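Local coordinates for protein UDP-4-amino-4,6-dideoxy-N-acetyl-beta-L-altrosamine transaminase (Helicobacter pylori, PDB 2FNU) that catalyses the pyridoxal-phosphate-dependent transamination of a UDP-linked 4-keto sugar to its 4-amino form, the second step of pseudaminic acid biosynthesis for flagellin modification, at residues F4-C10 and L347-L353; M250-E254 and K280-H284. All blocks are in the same frame, centred on the assembly; numbering follows the deposited sequence.

Interaction 1 of 2, residues F4-C10 and L347-L353; sequences FAYSEPC and LPCHANL. With UD1 (uridine-diphosphate-N-acetylglucosamine), chain F.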
ATOM      1  N   PHE B   4     -18.274  13.536  19.055  1.00 21.27           N
ATOM      2  CA  PHE B   4     -18.689  13.028  17.754  1.00 20.91           C
ATOM      3  C   PHE B   4     -17.649  13.329  16.685  1.00 19.86           C
ATOM      4  O   PHE B   4     -17.511  14.475  16.258  1.00 17.59           O
ATOM      5  CB  PHE B   4     -20.014  13.668  17.352  1.00 17.71           C
ATOM      6  CG  PHE B   4     -21.161  13.310  18.254  1.00 20.07           C
ATOM      7  CD1 PHE B   4     -21.587  14.196  19.242  1.00 23.79           C
ATOM      8  CD2 PHE B   4     -21.828  12.096  18.106  1.00 18.84           C
ATOM      9  CE1 PHE B   4     -22.662  13.862  20.086  1.00 27.19           C
ATOM     10  CE2 PHE B   4     -22.903  11.755  18.936  1.00 20.22           C
ATOM     11  CZ  PHE B   4     -23.313  12.636  19.920  1.00 21.59           C
ATOM     12  N   ALA B   5     -16.929  12.295  16.253  1.00 18.58           N
ATOM     13  CA  ALA B   5     -16.042  12.403  15.100  1.00 19.40           C
ATOM     14  C   ALA B   5     -16.896  12.722  13.883  1.00 17.22           C
ATOM     15  O   ALA B   5     -18.082  12.358  13.845  1.00 18.24           O
ATOM     16  CB  ALA B   5     -15.319  11.075  14.880  1.00 20.31           C
ATOM     17  N   TYR B   6     -16.315  13.386  12.890  1.00 15.54           N
ATOM     18  CA  TYR B   6     -17.126  13.789  11.738  1.00 15.39           C
ATOM     19  C   TYR B   6     -17.533  12.611  10.876  1.00 15.85           C
ATOM     20  O   TYR B   6     -18.541  12.659  10.182  1.00 15.04           O
ATOM     21  CB  TYR B   6     -16.464  14.906  10.924  1.00 14.47           C
ATOM     22  CG  TYR B   6     -15.396  14.491   9.925  1.00 18.31           C
ATOM     23  CD1 TYR B   6     -15.746  14.085   8.637  1.00 16.34           C
ATOM     24  CD2 TYR B   6     -14.041  14.537  10.258  1.00 20.34           C
ATOM     25  CE1 TYR B   6     -14.789  13.732   7.702  1.00 17.57           C
ATOM     26  CE2 TYR B   6     -13.062  14.181   9.320  1.00 21.44           C
ATOM     27  CZ  TYR B   6     -13.439  13.779   8.045  1.00 15.85           C
ATOM     28  OH  TYR B   6     -12.499  13.426   7.095  1.00 18.82           O
ATOM     29  N   SER B   7     -16.725  11.559  10.906  1.00 13.76           N
ATOM     30  CA  SER B   7     -17.110  10.279  10.305  1.00 15.08           C
ATOM     31  C   SER B   7     -16.421   9.178  11.076  1.00 14.84           C
ATOM     32  O   SER B   7     -15.404   9.419  11.734  1.00 16.00           O
ATOM     33  CB  SER B   7     -16.740  10.198   8.818  1.00 14.36           C
ATOM     34  OG  SER B   7     -17.263   9.006   8.240  1.00 14.48           O
ATOM     35  N   GLU B   8     -16.988   7.982  11.022  1.00 15.99           N
ATOM     36  CA  GLU B   8     -16.337   6.807  11.602  1.00 18.43           C
ATOM     37  C   GLU B   8     -16.754   5.535  10.878  1.00 17.10           C
ATOM     38  O   GLU B   8     -17.761   5.525  10.155  1.00 14.85           O
ATOM     39  CB  GLU B   8     -16.635   6.696  13.092  1.00 23.56           C
ATOM     40  CG  GLU B   8     -18.062   6.593  13.410  1.00 25.22           C
ATOM     41  CD  GLU B   8     -18.355   6.752  14.905  1.00 25.00           C
ATOM     42  OE1 GLU B   8     -19.178   5.980  15.377  1.00 22.02           O
ATOM     43  OE2 GLU B   8     -17.797   7.631  15.588  1.00 35.61           O
ATOM     44  N   PRO B   9     -15.986   4.445  11.063  1.00 14.91           N
ATOM     45  CA  PRO B   9     -16.378   3.200  10.428  1.00 13.17           C
ATOM     46  C   PRO B   9     -17.617   2.628  11.107  1.00 15.03           C
ATOM     47  O   PRO B   9     -17.824   2.848  12.303  1.00 14.77           O
ATOM     48  CB  PRO B   9     -15.165   2.285  10.675  1.00 15.43           C
ATOM     49  CG  PRO B   9     -14.542   2.811  11.949  1.00 16.70           C
ATOM     50  CD  PRO B   9     -14.748   4.309  11.865  1.00 17.63           C
ATOM     51  N   CYS B  10     -18.402   1.876  10.347  1.00 16.09           N
ATOM     52  CA  CYS B  10     -19.641   1.313  10.862  1.00 15.86           C
ATOM     53  C   CYS B  10     -19.679  -0.174  10.549  1.00 14.77           C
ATOM     54  O   CYS B  10     -20.340  -0.600   9.598  1.00 15.13           O
ATOM     55  CB  CYS B  10     -20.839   2.036  10.239  1.00 17.38           C
ATOM     56  SG  CYS B  10     -20.851   3.822  10.595  1.00 17.77           S
ATOM     57  N   LEU B 347     -19.854  18.628   9.060  1.00 12.18           N
ATOM     58  CA  LEU B 347     -20.445  18.184  10.327  1.00 13.65           C
ATOM     59  C   LEU B 347     -20.517  16.670  10.445  1.00 13.39           C
ATOM     60  O   LEU B 347     -20.545  15.960   9.425  1.00 14.82           O
ATOM     61  CB  LEU B 347     -21.857  18.761  10.463  1.00 13.91           C
ATOM     62  CG  LEU B 347     -21.966  20.290  10.435  1.00 13.82           C
ATOM     63  CD1 LEU B 347     -23.443  20.676  10.570  1.00 15.50           C
ATOM     64  CD2 LEU B 347     -21.164  20.943  11.558  1.00 15.30           C
ATOM     65  N   PRO B 348     -20.571  16.147  11.684  1.00 14.21           N
ATOM     66  CA  PRO B 348     -20.657  14.692  11.808  1.00 13.99           C
ATOM     67  C   PRO B 348     -21.765  14.060  10.963  1.00 14.59           C
ATOM     68  O   PRO B 348     -22.924  14.483  11.001  1.00 14.15           O
ATOM     69  CB  PRO B 348     -20.893  14.472  13.310  1.00 13.16           C
ATOM     70  CG  PRO B 348     -20.224  15.681  13.959  1.00 14.81           C
ATOM     71  CD  PRO B 348     -20.520  16.820  13.000  1.00 15.13           C
ATOM     72  N   CYS B 349     -21.391  13.049  10.194  1.00 13.60           N
ATOM     73  CA  CYS B 349     -22.318  12.418   9.278  1.00 14.80           C
ATOM     74  C   CYS B 349     -21.734  11.049   8.952  1.00 16.24           C
ATOM     75  O   CYS B 349     -20.685  10.962   8.317  1.00 15.61           O
ATOM     76  CB  CYS B 349     -22.460  13.253   8.007  1.00 17.78           C
ATOM     77  SG  CYS B 349     -23.613  12.526   6.814  1.00 19.57           S
ATOM     78  N   HIS B 350     -22.375  10.003   9.458  1.00 12.58           N
ATOM     79  CA  HIS B 350     -22.010   8.603   9.186  1.00 13.43           C
ATOM     80  C   HIS B 350     -23.196   7.715   9.561  1.00 14.70           C
ATOM     81  O   HIS B 350     -24.161   8.171  10.190  1.00 14.10           O
ATOM     82  CB  HIS B 350     -20.742   8.178   9.936  1.00 13.94           C
ATOM     83  CG  HIS B 350     -20.846   8.332  11.417  1.00 13.34           C
ATOM     84  ND1 HIS B 350     -21.452   7.388  12.221  1.00 14.39           N
ATOM     85  CD2 HIS B 350     -20.419   9.320  12.243  1.00 14.84           C
ATOM     86  CE1 HIS B 350     -21.393   7.790  13.481  1.00 14.52           C
ATOM     87  NE2 HIS B 350     -20.784   8.964  13.521  1.00 14.85           N
ATOM     88  N   ALA B 351     -23.152   6.457   9.137  1.00 12.98           N
ATOM     89  CA  ALA B 351     -24.335   5.596   9.238  1.00 12.63           C
ATOM     90  C   ALA B 351     -24.734   5.247  10.666  1.00 15.54           C
ATOM     91  O   ALA B 351     -25.856   4.792  10.897  1.00 18.68           O
ATOM     92  CB  ALA B 351     -24.127   4.331   8.440  1.00 12.99           C
ATOM     93  N   ASN B 352     -23.826   5.437  11.615  1.00 14.97           N
ATOM     94  CA  ASN B 352     -24.145   5.101  13.012  1.00 15.92           C
ATOM     95  C   ASN B 352     -24.564   6.290  13.859  1.00 16.86           C
ATOM     96  O   ASN B 352     -24.739   6.155  15.074  1.00 19.70           O
ATOM     97  CB  ASN B 352     -22.986   4.371  13.682  1.00 17.11           C
ATOM     98  CG  ASN B 352     -22.971   2.869  13.364  1.00 17.98           C
ATOM     99  OD1 ASN B 352     -23.984   2.288  12.954  1.00 22.70           O
ATOM    100  ND2 ASN B 352     -21.828   2.235  13.587  1.00 20.91           N
ATOM    101  N   LEU B 353     -24.739   7.444  13.227  1.00 16.43           N
ATOM    102  CA  LEU B 353     -25.162   8.643  13.931  1.00 16.91           C
ATOM    103  C   LEU B 353     -26.683   8.654  14.006  1.00 18.83           C
ATOM    104  O   LEU B 353     -27.357   8.922  13.004  1.00 19.38           O
ATOM    105  CB  LEU B 353     -24.642   9.868  13.176  1.00 18.20           C
ATOM    106  CG  LEU B 353     -24.587  11.206  13.905  1.00 21.69           C
ATOM    107  CD1 LEU B 353     -23.645  11.135  15.106  1.00 19.66           C
ATOM    108  CD2 LEU B 353     -24.156  12.286  12.908  1.00 19.18           C
TER
HETATM  109  C1' UD1 F 904      -7.718  12.783   5.069  1.00 33.73           C
HETATM  110  C2' UD1 F 904      -8.867  13.554   4.396  1.00 24.62           C
HETATM  111  C3' UD1 F 904     -10.010  12.642   3.963  1.00 27.42           C
HETATM  112  C4' UD1 F 904      -9.473  11.417   3.209  1.00 37.33           C
HETATM  113  C5' UD1 F 904      -8.296  10.707   3.905  1.00 41.11           C
HETATM  114  C6' UD1 F 904      -8.757   9.814   5.060  1.00 48.72           C
HETATM  115  C7' UD1 F 904      -8.950  15.868   5.251  1.00 34.59           C
HETATM  116  C8' UD1 F 904      -9.401  16.793   6.349  1.00 35.78           C
HETATM  117  N2' UD1 F 904      -9.356  14.594   5.302  1.00 29.11           N
HETATM  118  O1' UD1 F 904      -8.096  12.375   6.385  1.00 38.26           O
HETATM  119  O3' UD1 F 904     -10.916  13.361   3.094  1.00 22.23           O
HETATM  120  O5' UD1 F 904      -7.279  11.638   4.312  1.00 35.47           O
HETATM  121  O7' UD1 F 904      -8.250  16.279   4.357  1.00 25.14           O
HETATM  122  N1  UD1 F 904     -11.357   8.205  12.240  1.00 39.49           N
HETATM  123  C2  UD1 F 904     -12.032   7.077  12.750  1.00 41.53           C
HETATM  124  N3  UD1 F 904     -11.542   5.847  12.526  1.00 34.64           N
HETATM  125  C4  UD1 F 904     -10.411   5.654  11.832  1.00 39.50           C
HETATM  126  C5  UD1 F 904      -9.697   6.728  11.301  1.00 31.27           C
HETATM  127  C6  UD1 F 904     -10.162   8.020  11.506  1.00 34.35           C
HETATM  128  O2  UD1 F 904     -13.090   7.232  13.408  1.00 40.02           O
HETATM  129  O4  UD1 F 904      -9.998   4.493  11.654  1.00 37.16           O
HETATM  130  C1B UD1 F 904     -11.912   9.546  12.514  1.00 37.32           C
HETATM  131  C2B UD1 F 904     -11.333  10.020  13.840  1.00 38.41           C
HETATM  132  O2' UD1 F 904     -12.365  10.648  14.606  1.00 38.23           O
HETATM  133  C3B UD1 F 904     -10.273  11.026  13.447  1.00 38.49           C
HETATM  134  C4B UD1 F 904     -10.810  11.582  12.145  1.00 39.02           C
HETATM  135  O4B UD1 F 904     -11.523  10.507  11.523  1.00 32.49           O
HETATM  136  O3B UD1 F 904     -10.088  12.064  14.417  1.00 40.50           O
HETATM  137  C5B UD1 F 904      -9.671  12.035  11.255  1.00 37.19           C
HETATM  138  O5B UD1 F 904     -10.234  12.540  10.052  1.00 36.53           O
HETATM  139  PA  UD1 F 904      -9.339  13.503   9.116  1.00 39.17           P
HETATM  140  O1A UD1 F 904     -10.103  13.745   7.823  1.00 32.56           O
HETATM  141  O2A UD1 F 904      -8.888  14.688   9.955  1.00 30.63           O
HETATM  142  O3A UD1 F 904      -8.111  12.474   8.885  1.00 33.30           O
HETATM  143  PB  UD1 F 904      -7.085  12.554   7.637  1.00 33.67           P
HETATM  144  O1B UD1 F 904      -6.462  13.941   7.570  1.00 36.47           O
HETATM  145  O2B UD1 F 904      -6.210  11.312   7.701  1.00 32.40           O
HETATM  146  O   HOH W   1     -19.721  10.799  15.363  1.00 20.54           O
HETATM  147  O   HOH W   2     -19.759   9.428   6.559  1.00 27.93           O
HETATM  148  O   HOH W   3     -19.444   3.682  14.384  1.00 22.74           O

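Interaction 2 of 2, residues M250-E254 and K280-H284; sequences MQKRE and KSSNH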
ATOM      1  N   MET B 250     -25.814   4.076   3.160  1.00 12.53           N
ATOM      2  CA  MET B 250     -25.985   5.347   2.465  1.00 11.87           C
ATOM      3  C   MET B 250     -27.308   5.993   2.876  1.00 13.68           C
ATOM      4  O   MET B 250     -27.388   7.220   3.076  1.00 15.25           O
ATOM      5  CB  MET B 250     -25.934   5.133   0.946  1.00 13.97           C
ATOM      6  CG  MET B 250     -26.190   6.399   0.137  1.00 17.21           C
ATOM      7  SD  MET B 250     -25.747   6.124  -1.589  1.00 15.71           S
ATOM      8  CE  MET B 250     -27.229   6.709  -2.421  1.00 23.92           C
ATOM      9  N   GLN B 251     -28.343   5.170   3.021  1.00 14.25           N
ATOM     10  CA  GLN B 251     -29.653   5.701   3.408  1.00 15.29           C
ATOM     11  C   GLN B 251     -29.664   6.176   4.873  1.00 14.08           C
ATOM     12  O   GLN B 251     -30.355   7.149   5.212  1.00 15.49           O
ATOM     13  CB  GLN B 251     -30.766   4.695   3.114  1.00 16.47           C
ATOM     14  CG  GLN B 251     -32.178   5.185   3.502  1.00 17.28           C
ATOM     15  CD  GLN B 251     -32.651   6.423   2.717  1.00 18.42           C
ATOM     16  OE1 GLN B 251     -32.182   6.726   1.602  1.00 20.92           O
ATOM     17  NE2 GLN B 251     -33.597   7.145   3.308  1.00 21.14           N
ATOM     18  N   LYS B 252     -28.896   5.511   5.742  1.00 13.80           N
ATOM     19  CA  LYS B 252     -28.748   6.032   7.099  1.00 13.27           C
ATOM     20  C   LYS B 252     -28.133   7.422   7.092  1.00 14.99           C
ATOM     21  O   LYS B 252     -28.579   8.296   7.838  1.00 16.49           O
ATOM     22  CB  LYS B 252     -27.952   5.080   7.990  1.00 14.16           C
ATOM     23  CG  LYS B 252     -28.705   3.787   8.302  1.00 16.86           C
ATOM     24  CD  LYS B 252     -29.850   4.051   9.275  1.00 24.31           C
ATOM     25  CE  LYS B 252     -30.600   2.769   9.620  1.00 40.51           C
ATOM     26  NZ  LYS B 252     -31.823   3.043  10.433  1.00 51.18           N
ATOM     27  N   ARG B 253     -27.094   7.625   6.270  1.00 13.12           N
ATOM     28  CA  ARG B 253     -26.476   8.940   6.156  1.00 12.20           C
ATOM     29  C   ARG B 253     -27.456   9.945   5.543  1.00 13.68           C
ATOM     30  O   ARG B 253     -27.509  11.105   5.959  1.00 14.14           O
ATOM     31  CB  ARG B 253     -25.165   8.868   5.372  1.00 12.26           C
ATOM     32  CG  ARG B 253     -24.076   8.059   6.094  1.00 12.43           C
ATOM     33  CD  ARG B 253     -22.706   8.226   5.428  1.00 12.18           C
ATOM     34  NE  ARG B 253     -22.737   7.741   4.056  1.00 11.54           N
ATOM     35  CZ  ARG B 253     -22.478   6.488   3.683  1.00 13.42           C
ATOM     36  NH1 ARG B 253     -22.125   5.557   4.584  1.00 13.39           N
ATOM     37  NH2 ARG B 253     -22.572   6.176   2.394  1.00 12.58           N
ATOM     38  N   GLU B 254     -28.259   9.485   4.582  1.00 13.15           N
ATOM     39  CA  GLU B 254     -29.274  10.373   3.985  1.00 13.71           C
ATOM     40  C   GLU B 254     -30.288  10.827   5.036  1.00 12.45           C
ATOM     41  O   GLU B 254     -30.678  12.003   5.053  1.00 13.94           O
ATOM     42  CB  GLU B 254     -29.962   9.697   2.791  1.00 15.72           C
ATOM     43  CG  GLU B 254     -31.135  10.477   2.172  1.00 15.93           C
ATOM     44  CD  GLU B 254     -30.735  11.761   1.460  1.00 18.93           C
ATOM     45  OE1 GLU B 254     -29.528  11.981   1.188  1.00 16.30           O
ATOM     46  OE2 GLU B 254     -31.654  12.560   1.145  1.00 17.09           O
ATOM     47  N   LYS B 280     -29.130  11.124  -6.052  1.00 14.23           N
ATOM     48  CA  LYS B 280     -28.691  10.449  -4.826  1.00 14.70           C
ATOM     49  C   LYS B 280     -27.195  10.626  -4.638  1.00 15.77           C
ATOM     50  O   LYS B 280     -26.423  10.507  -5.599  1.00 17.88           O
ATOM     51  CB  LYS B 280     -28.984   8.965  -4.895  1.00 15.26           C
ATOM     52  CG  LYS B 280     -30.427   8.581  -4.723  1.00 17.84           C
ATOM     53  CD  LYS B 280     -30.468   7.082  -4.390  1.00 31.29           C
ATOM     54  CE  LYS B 280     -31.788   6.423  -4.675  1.00 46.11           C
ATOM     55  NZ  LYS B 280     -31.632   4.961  -4.385  1.00 39.66           N
ATOM     56  N   SER B 281     -26.790  10.938  -3.405  1.00 15.10           N
ATOM     57  CA  SER B 281     -25.375  11.083  -3.050  1.00 14.38           C
ATOM     58  C   SER B 281     -25.013  10.086  -1.966  1.00 11.09           C
ATOM     59  O   SER B 281     -25.862   9.707  -1.143  1.00 14.24           O
ATOM     60  CB  SER B 281     -25.088  12.495  -2.511  1.00 16.51           C
ATOM     61  OG  SER B 281     -23.812  12.580  -1.858  1.00 18.86           O
ATOM     62  N   SER B 282     -23.735   9.692  -1.951  1.00 11.48           N
ATOM     63  CA  SER B 282     -23.223   8.824  -0.898  1.00 11.74           C
ATOM     64  C   SER B 282     -23.332   9.502   0.474  1.00 12.16           C
ATOM     65  O   SER B 282     -23.313   8.836   1.509  1.00 13.76           O
ATOM     66  CB  SER B 282     -21.754   8.522  -1.182  1.00 12.15           C
ATOM     67  OG  SER B 282     -20.991   9.718  -1.043  1.00 12.68           O
ATOM     68  N   ASN B 283     -23.393  10.829   0.488  1.00 11.46           N
ATOM     69  CA  ASN B 283     -23.408  11.596   1.740  1.00 11.20           C
ATOM     70  C   ASN B 283     -22.171  11.315   2.582  1.00 14.25           C
ATOM     71  O   ASN B 283     -22.256  11.183   3.800  1.00 14.84           O
ATOM     72  CB  ASN B 283     -24.665  11.300   2.578  1.00 12.41           C
ATOM     73  CG  ASN B 283     -25.937  11.771   1.904  1.00 17.13           C
ATOM     74  OD1 ASN B 283     -26.891  10.997   1.710  1.00 21.91           O
ATOM     75  ND2 ASN B 283     -25.960  13.034   1.532  1.00 17.03           N
ATOM     76  N   HIS B 284     -21.013  11.210   1.924  1.00 12.69           N
ATOM     77  CA  HIS B 284     -19.779  11.040   2.690  1.00 11.70           C
ATOM     78  C   HIS B 284     -19.577  12.176   3.687  1.00 14.23           C
ATOM     79  O   HIS B 284     -19.169  11.926   4.847  1.00 13.57           O
ATOM     80  CB  HIS B 284     -18.553  10.889   1.774  1.00 12.15           C
ATOM     81  CG  HIS B 284     -17.269  10.909   2.523  1.00 12.49           C
ATOM     82  ND1 HIS B 284     -17.031  10.084   3.607  1.00 14.51           N
ATOM     83  CD2 HIS B 284     -16.165  11.676   2.382  1.00 14.75           C
ATOM     84  CE1 HIS B 284     -15.833  10.349   4.102  1.00 14.60           C
ATOM     85  NE2 HIS B 284     -15.288  11.312   3.379  1.00 14.97           N
TER
HETATM   86  O   HOH W   4     -28.869  11.540  -1.511  1.00 22.39           O

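Interaction 1 of 2, residues F4-C10 and L347-L353
Phe4 meets Leu353 at about a right angle, ring carbon CD2 lying 3.6 Å from methyl CD1, while its CB rests against the ring of Pro348. One residue on, Ala5 turns its methyl to the nucleotide sugar and uses its carbonyl on the opposite segment, through a water that also bonds His350 NE2. Tyr6 O accepts from Cys349 N (2.9 Å, 161° at the hydrogen), the one direct hydrogen bond across the contact, and Tyr6 OH donates to UD1 O1A at 2.5 Å, with His315 NE2 as a further partner. In this DegT/DnrJ/EryC1-family enzyme, with the fold type I architecture of pyridoxal-phosphate aminotransferases, the N-terminal strand and loop line the UDP-sugar pocket with one flank and pack on the 347-353 loop with the other. Ser7 OG bonds Ile182 O and shares a water with Cys349 O. Glu8, with CG between its backbone N and carbonyl carbon (chi1 59°), lays that methylene over the His350 ring centre, 3.5 Å from the centroid, and its carboxylate stacks within 14° of the ring plane; Leu353 CB lies over the opposite face, nearer its rim. His350 ND1 accepts from Asn352 N at 3.1 Å, inside a type I turn. Cys10 finishes the run, its CB 3.5 Å from Asn352 ND2 and its SG 4.0 Å from Ala351 CB.

Interaction 2 of 2, residues M250-E254 and K280-H284
One flank of the helical turn 250-254 faces the irregular segment 280-284, the backbones coming nearest where the CA atoms of Met250 and Ser282 stand 5.6 Å apart. The irregular segment is shaped by an ST turn, in which Ser281 OG accepts from Asn283 N at 3.0 Å; the contact thus joins helix 246-264 to the loop that leads into strand 286-290, close to the cofactor site. Met250 reaches out to this loop with CG anti to its backbone N (chi1 176°), crosses the Lys280 side chain at about a right angle, sets SD 3.8 Å from Ser282 CA, and bends at its last torsion to bring the methyl CE 3.5 Å from Ser281 O and against Lys280 CB. Asn283 packs its CB on Arg253 CB, at 3.7 Å. Farther up the helix, Glu254 OE1 shares a water with Ser281 N, a bridge from side chain to loop backbone. Beyond the turn, His284 places its side chain near that of Lys183, the residue that carries the cofactor in the internal aldimine but is not attached here. Arg253 is the main polar tie. A bend at chi3 (-62°) turns its guanidinium group side-on to the loop, where Ser282 O lies in its plane and accepts from both Arg253 NE at 2.8 Å and Arg253 NH2 at 2.9 Å; the other terminal nitrogen, NH1, bonds Pro184 O, which further limits rotation of the group.

In the fold
From the N terminus, the chain first lays down residues 4-10, whose partner arrives only 337 residues later; interaction 1 therefore closes a loop spanning almost the whole protein, and brings the first strand beside the segment between strand 344-347 and helix 355-370. Interaction 2 falls within that loop and closes a short one of its own, with 25 residues between segments 250-254 and 280-284, the rest of helix 246-264 among them. The two do not cross. They share a border, because His350 and Ala351 pack on Arg253 and Lys252 while Cys349 SG touches Asn283 O. Segment 347-353 is thus sandwiched between the N-terminal segment 4-10 that lines the UDP-sugar pocket and helix 246-264 with its adjoining loop.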